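Local coordinates for Lmo0651 protein (PDB 6EP3), which probably binds specific DNA sites as a GntR-family transcription factor and controls expression of the Listeria monocytogenes Agr system, mediating virulence, at residues B[11-16]-B[52-57]; B[29-34]-B[66-71]. All blocks are in the same frame, centred on the assembly; numbering follows the deposited sequence.

Contact 1: B[11-16]-B[52-57]; sequences MVYNLL and ATLTAQ
Tyr13 reaches Leu54 and Gln57 because its CG stands anti to the backbone N (chi1 173°), which carries the phenol off helix 8-21 to the last turn of helix 44-56 and the residue that follows it. On the other side, CG of Gln57 lies beside its backbone N, anti to the carbonyl carbon, and the chain beyond it is extended, which brings the amide to the phenol from the opposite direction. The two helices are the first and third of the winged helix-turn-helix expected of a GntR regulator. Their short segments pass 11.3 Å apart at a crossing angle of -57°, too far for backbones to touch, so side chains alone span the gap. Leu54 stands between Tyr13 and Leu16 and touches both. Its CD2 lies 3.5 Å from Tyr13 CE1, while CD1 turns to Leu16 and meets CD2 of that residue at 3.7 Å; one leucine thus serves two residues a helical turn apart. Leu16 goes on to Leu36 of helix 33-40, and Leu54 to Ile59 and Val60, which makes this pair part of the buried core. Thr53 adds its methyl, CG2 being 3.8 Å from Tyr13 CE1, and hands OG1 to the carbonyl of Lys49, so that its polar branch is satisfied within its own helix. Phe158 of helix 147-163 touches both Tyr13 and Gln57, placing the tyrosine end of the contact where the DNA-binding part meets the C-terminal helices. The ring and amide planes are steeply inclined to each other. Tyr13 OH donates to Gln57 OE1 over 2.9 Å, lying in the carbonyl plane on a lone pair of OE1, at a rather tight C=O...donor angle of 106°.

Contact 2: B[29-34]-B[66-71]; sequences EHLAEE and SGAVLN
Leu31 lays its side chain over Ala68, and His30 meets Ser66 and Val69, where the approach to helix 33-40 meets the second strand of the wing in this winged helix-turn-helix. A single bridge between the two segments pairs His30 with Val69, their CA atoms 4.5 Å apart. Two backbone bonds flank it, making it an antiparallel non-hydrogen-bonded pair: Leu31 N gives to Ala68 O at 2.9 Å, and Leu70 N gives to Glu29 O at 3.2 Å with the donor tilted 27° from the carbonyl plane. The end-to-end directions of the touching parts differ by 105°, consistent with so short a pairing; the Leu70 backbone is also bonded to Asn28. With CG anti to its carbonyl carbon (chi1 -69°), Leu31 sends CD2 back over the strand, 3.2 Å from Ala68 O; the same methyl packs on Ala68 CB at 4.0 Å and, slightly farther off, on Leu70 CB. The same first-torsion choice in His30 runs the imidazole parallel to the Val69 side chain. At the ring edge, His30 CD2 meets Ser66 CB at 3.5 Å, a carbon contact, and Val69 CG2 lies obliquely at 4.0 Å from that same CD2. CG1, the other methyl of Val69, lies 3.7 Å from Glu29 O. Glu33 runs extended beyond CG and brings OE2 near the Ala68 methyl, but its main polar partner is Arg44, in a salt bridge through OE1. Glu29 OE1 instead accepts from Val26 N. Around the contact, strand 60-63 flanks strand 67-70 as its antiparallel partner and supplies Val60 against Leu31, Ala68 and Leu70; Leu25 covers Leu31 and Leu70, while Leu47 and Ile51 of helix 44-56 pack on Glu33.

How the contacts relate
From the N terminus the chain first lays down helix 8-21, which supplies 11-16, then the connection 29-34 leading into helix 33-40. Helix 44-56 brings 52-57 back to the first helix, and contact 1 thereby closes a loop of 35 residues. Beyond it, strands 60-63 and 67-70 form the hairpin, and contact 2 closes a second loop of 31 residues on 29-34. Since the segments alternate, the loops cross instead of nesting. Contact 1 ties the first helix to the third; contact 2 fastens the wing to the loop leading into the second. Their centres lie 13 Å apart, with nearest atoms about 5 Å apart, and Val60 touches both Leu54 and Leu31.

Contact 1: B[11-16]-B[52-57]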
loop_
_atom_site.group_PDB
_atom_site.type_symbol
_atom_site.label_atom_id
_atom_site.label_comp_id
_atom_site.label_asym_id
_atom_site.label_seq_id
_atom_site.Cartn_x
_atom_site.Cartn_y
_atom_site.Cartn_z
ATOM N N MET B 11 7.759 -22.898 -4.093
ATOM C CA MET B 11 8.824 -23.162 -5.057
ATOM C C MET B 11 8.555 -22.428 -6.361
ATOM O O MET B 11 9.337 -21.568 -6.782
ATOM C CB MET B 11 8.953 -24.666 -5.312
ATOM C CG MET B 11 9.788 -24.998 -6.545
ATOM S SD MET B 11 9.789 -26.750 -6.981
ATOM C CE MET B 11 11.074 -27.366 -5.893
ATOM N N VAL B 12 7.421 -22.739 -6.992
ATOM C CA VAL B 12 7.107 -22.136 -8.284
ATOM C C VAL B 12 7.137 -20.622 -8.156
ATOM O O VAL B 12 7.823 -19.925 -8.917
ATOM C CB VAL B 12 5.742 -22.632 -8.789
ATOM C CG1 VAL B 12 5.221 -21.724 -9.894
ATOM C CG2 VAL B 12 5.850 -24.057 -9.273
ATOM N N TYR B 13 6.445 -20.104 -7.135
ATOM C CA TYR B 13 6.488 -18.681 -6.837
ATOM C C TYR B 13 7.928 -18.190 -6.846
ATOM O O TYR B 13 8.315 -17.360 -7.682
ATOM C CB TYR B 13 5.817 -18.411 -5.487
ATOM C CG TYR B 13 5.942 -16.985 -4.998
ATOM C CD1 TYR B 13 5.001 -16.031 -5.351
ATOM C CD2 TYR B 13 6.989 -16.595 -4.167
ATOM C CE1 TYR B 13 5.101 -14.728 -4.909
ATOM C CE2 TYR B 13 7.097 -15.292 -3.719
ATOM C CZ TYR B 13 6.149 -14.361 -4.096
ATOM O OH TYR B 13 6.248 -13.062 -3.655
ATOM N N ASN B 14 8.749 -18.759 -5.959
ATOM C CA ASN B 14 10.141 -18.341 -5.861
ATOM C C ASN B 14 10.823 -18.426 -7.216
ATOM O O ASN B 14 11.479 -17.475 -7.654
ATOM C CB ASN B 14 10.874 -19.191 -4.823
ATOM C CG ASN B 14 10.623 -18.713 -3.409
ATOM O OD1 ASN B 14 9.644 -19.105 -2.773
ATOM N ND2 ASN B 14 11.500 -17.850 -2.913
ATOM N N LEU B 15 10.627 -19.545 -7.919
ATOM C CA LEU B 15 11.210 -19.701 -9.244
ATOM C C LEU B 15 10.839 -18.516 -10.124
ATOM O O LEU B 15 11.712 -17.804 -10.638
ATOM C CB LEU B 15 10.742 -21.018 -9.864
ATOM C CG LEU B 15 11.552 -22.249 -9.447
ATOM C CD1 LEU B 15 11.056 -23.494 -10.168
ATOM C CD2 LEU B 15 13.040 -22.034 -9.687
ATOM N N LEU B 16 9.535 -18.255 -10.251
ATOM C CA LEU B 16 9.095 -17.125 -11.055
ATOM C C LEU B 16 9.722 -15.834 -10.555
ATOM O O LEU B 16 10.227 -15.030 -11.350
ATOM C CB LEU B 16 7.570 -17.033 -11.034
ATOM C CG LEU B 16 6.940 -16.183 -12.135
ATOM C CD1 LEU B 16 7.353 -16.713 -13.497
ATOM C CD2 LEU B 16 5.426 -16.168 -12.001
ATOM N N ALA B 52 -1.163 -14.749 -9.306
ATOM C CA ALA B 52 -2.137 -13.999 -8.522
ATOM C C ALA B 52 -1.457 -13.299 -7.355
ATOM O O ALA B 52 -1.639 -12.094 -7.143
ATOM C CB ALA B 52 -3.245 -14.930 -8.029
ATOM N N THR B 53 -0.616 -14.035 -6.622
ATOM C CA THR B 53 0.101 -13.432 -5.509
ATOM C C THR B 53 0.950 -12.261 -5.980
ATOM O O THR B 53 0.918 -11.179 -5.380
ATOM C CB THR B 53 0.959 -14.483 -4.805
ATOM O OG1 THR B 53 0.130 -15.590 -4.428
ATOM C CG2 THR B 53 1.601 -13.899 -3.557
ATOM N N LEU B 54 1.666 -12.430 -7.094
ATOM C CA LEU B 54 2.494 -11.331 -7.572
ATOM C C LEU B 54 1.673 -10.201 -8.170
ATOM O O LEU B 54 2.186 -9.085 -8.300
ATOM C CB LEU B 54 3.516 -11.834 -8.588
ATOM C CG LEU B 54 4.459 -12.926 -8.087
ATOM C CD1 LEU B 54 5.011 -13.723 -9.241
ATOM C CD2 LEU B 54 5.584 -12.277 -7.314
ATOM N N THR B 55 0.401 -10.443 -8.492
ATOM C CA THR B 55 -0.466 -9.323 -8.833
ATOM C C THR B 55 -0.915 -8.589 -7.577
ATOM O O THR B 55 -1.106 -7.369 -7.611
ATOM C CB THR B 55 -1.677 -9.800 -9.641
ATOM O OG1 THR B 55 -1.234 -10.608 -10.737
ATOM C CG2 THR B 55 -2.447 -8.610 -10.197
ATOM N N ALA B 56 -1.067 -9.311 -6.463
ATOM C CA ALA B 56 -1.419 -8.674 -5.202
ATOM C C ALA B 56 -0.288 -7.807 -4.666
ATOM O O ALA B 56 -0.546 -6.892 -3.876
ATOM C CB ALA B 56 -1.803 -9.731 -4.167
ATOM N N GLN B 57 0.950 -8.065 -5.083
ATOM C CA GLN B 57 2.106 -7.308 -4.630
ATOM C C GLN B 57 2.502 -6.208 -5.604
ATOM O O GLN B 57 3.520 -5.541 -5.394
ATOM C CB GLN B 57 3.291 -8.250 -4.393
ATOM C CG GLN B 57 3.019 -9.356 -3.383
ATOM C CD GLN B 57 4.115 -10.407 -3.344
ATOM O OE1 GLN B 57 4.677 -10.773 -4.376
ATOM N NE2 GLN B 57 4.432 -10.889 -2.148
#

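Contact 2: B[29-34]-B[66-71]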
loop_
_atom_site.group_PDB
_atom_site.type_symbol
_atom_site.label_atom_id
_atom_site.label_comp_id
_atom_site.label_asym_id
_atom_site.label_seq_id
_atom_site.Cartn_x
_atom_site.Cartn_y
_atom_site.Cartn_z
ATOM N N GLU B 29 6.844 -7.289 -20.334
ATOM C CA GLU B 29 6.717 -8.534 -21.074
ATOM C C GLU B 29 5.483 -9.296 -20.608
ATOM O O GLU B 29 5.187 -9.353 -19.412
ATOM C CB GLU B 29 7.972 -9.393 -20.901
ATOM C CG GLU B 29 7.836 -10.818 -21.402
ATOM C CD GLU B 29 9.063 -11.654 -21.104
ATOM O OE1 GLU B 29 10.007 -11.124 -20.482
ATOM O OE2 GLU B 29 9.082 -12.841 -21.493
ATOM N N HIS B 30 4.753 -9.863 -21.566
ATOM C CA HIS B 30 3.590 -10.684 -21.259
ATOM C C HIS B 30 4.060 -12.054 -20.786
ATOM O O HIS B 30 4.811 -12.734 -21.493
ATOM C CB HIS B 30 2.689 -10.816 -22.486
ATOM C CG HIS B 30 2.371 -9.509 -23.146
ATOM N ND1 HIS B 30 3.262 -8.852 -23.968
ATOM C CD2 HIS B 30 1.259 -8.739 -23.106
ATOM C CE1 HIS B 30 2.713 -7.733 -24.404
ATOM N NE2 HIS B 30 1.496 -7.640 -23.896
ATOM N N LEU B 31 3.627 -12.453 -19.594
ATOM C CA LEU B 31 4.035 -13.739 -19.039
ATOM C C LEU B 31 3.423 -14.875 -19.850
ATOM O O LEU B 31 2.199 -14.966 -19.982
ATOM C CB LEU B 31 3.623 -13.841 -17.571
ATOM C CG LEU B 31 4.339 -12.942 -16.557
ATOM C CD1 LEU B 31 5.802 -12.777 -16.926
ATOM C CD2 LEU B 31 3.663 -11.587 -16.413
ATOM N N ALA B 32 4.278 -15.737 -20.399
ATOM C CA ALA B 32 3.827 -16.913 -21.143
ATOM C C ALA B 32 3.531 -18.018 -20.140
ATOM O O ALA B 32 4.367 -18.880 -19.865
ATOM C CB ALA B 32 4.875 -17.343 -22.160
ATOM N N GLU B 33 2.311 -17.992 -19.595
ATOM C CA GLU B 33 1.936 -18.926 -18.536
ATOM C C GLU B 33 2.074 -20.371 -18.989
ATOM O O GLU B 33 2.410 -21.247 -18.183
ATOM C CB GLU B 33 0.510 -18.634 -18.072
ATOM C CG GLU B 33 0.329 -17.209 -17.587
ATOM C CD GLU B 33 -1.010 -16.975 -16.920
ATOM O OE1 GLU B 33 -1.734 -17.962 -16.672
ATOM O OE2 GLU B 33 -1.331 -15.801 -16.638
ATOM N N GLU B 34 1.817 -20.638 -20.268
ATOM C CA GLU B 34 1.899 -22.001 -20.777
ATOM C C GLU B 34 3.350 -22.449 -20.907
ATOM O O GLU B 34 3.695 -23.574 -20.530
ATOM C CB GLU B 34 1.185 -22.090 -22.127
ATOM C CG GLU B 34 -0.020 -21.157 -22.258
ATOM C CD GLU B 34 0.363 -19.730 -22.639
ATOM O OE1 GLU B 34 1.453 -19.535 -23.221
ATOM O OE2 GLU B 34 -0.422 -18.804 -22.340
ATOM N N SER B 66 -4.594 -8.231 -22.878
ATOM C CA SER B 66 -3.363 -8.931 -23.228
ATOM C C SER B 66 -3.151 -10.210 -22.428
ATOM O O SER B 66 -2.777 -11.245 -22.989
ATOM C CB SER B 66 -2.159 -8.006 -23.034
ATOM O OG SER B 66 -2.309 -7.208 -21.873
ATOM N N GLY B 67 -3.387 -10.151 -21.120
ATOM C CA GLY B 67 -2.945 -11.177 -20.203
ATOM C C GLY B 67 -2.229 -10.532 -19.041
ATOM O O GLY B 67 -2.456 -9.360 -18.725
ATOM N N ALA B 68 -1.369 -11.303 -18.376
ATOM C CA ALA B 68 -0.595 -10.772 -17.265
ATOM C C ALA B 68 0.695 -10.166 -17.802
ATOM O O ALA B 68 1.409 -10.799 -18.588
ATOM C CB ALA B 68 -0.285 -11.865 -16.242
ATOM N N VAL B 69 0.984 -8.939 -17.377
ATOM C CA VAL B 69 2.172 -8.207 -17.796
ATOM C C VAL B 69 3.013 -7.915 -16.563
ATOM O O VAL B 69 2.485 -7.680 -15.472
ATOM C CB VAL B 69 1.819 -6.899 -18.539
ATOM C CG1 VAL B 69 3.020 -6.390 -19.325
ATOM C CG2 VAL B 69 0.620 -7.113 -19.454
ATOM N N LEU B 70 4.329 -7.913 -16.741
ATOM C CA LEU B 70 5.256 -7.698 -15.638
ATOM C C LEU B 70 5.643 -6.226 -15.587
ATOM O O LEU B 70 5.955 -5.621 -16.619
ATOM C CB LEU B 70 6.501 -8.574 -15.784
ATOM C CG LEU B 70 7.647 -8.214 -14.836
ATOM C CD1 LEU B 70 7.343 -8.734 -13.436
ATOM C CD2 LEU B 70 8.964 -8.779 -15.345
ATOM N N ASN B 71 5.609 -5.654 -14.389
ATOM C CA ASN B 71 5.842 -4.232 -14.191
ATOM C C ASN B 71 7.330 -3.939 -14.029
ATOM O O ASN B 71 8.156 -4.838 -13.855
ATOM C CB ASN B 71 5.065 -3.726 -12.976
ATOM C CG ASN B 71 3.566 -3.829 -13.160
ATOM O OD1 ASN B 71 3.047 -3.605 -14.254
ATOM N ND2 ASN B 71 2.863 -4.176 -12.089
#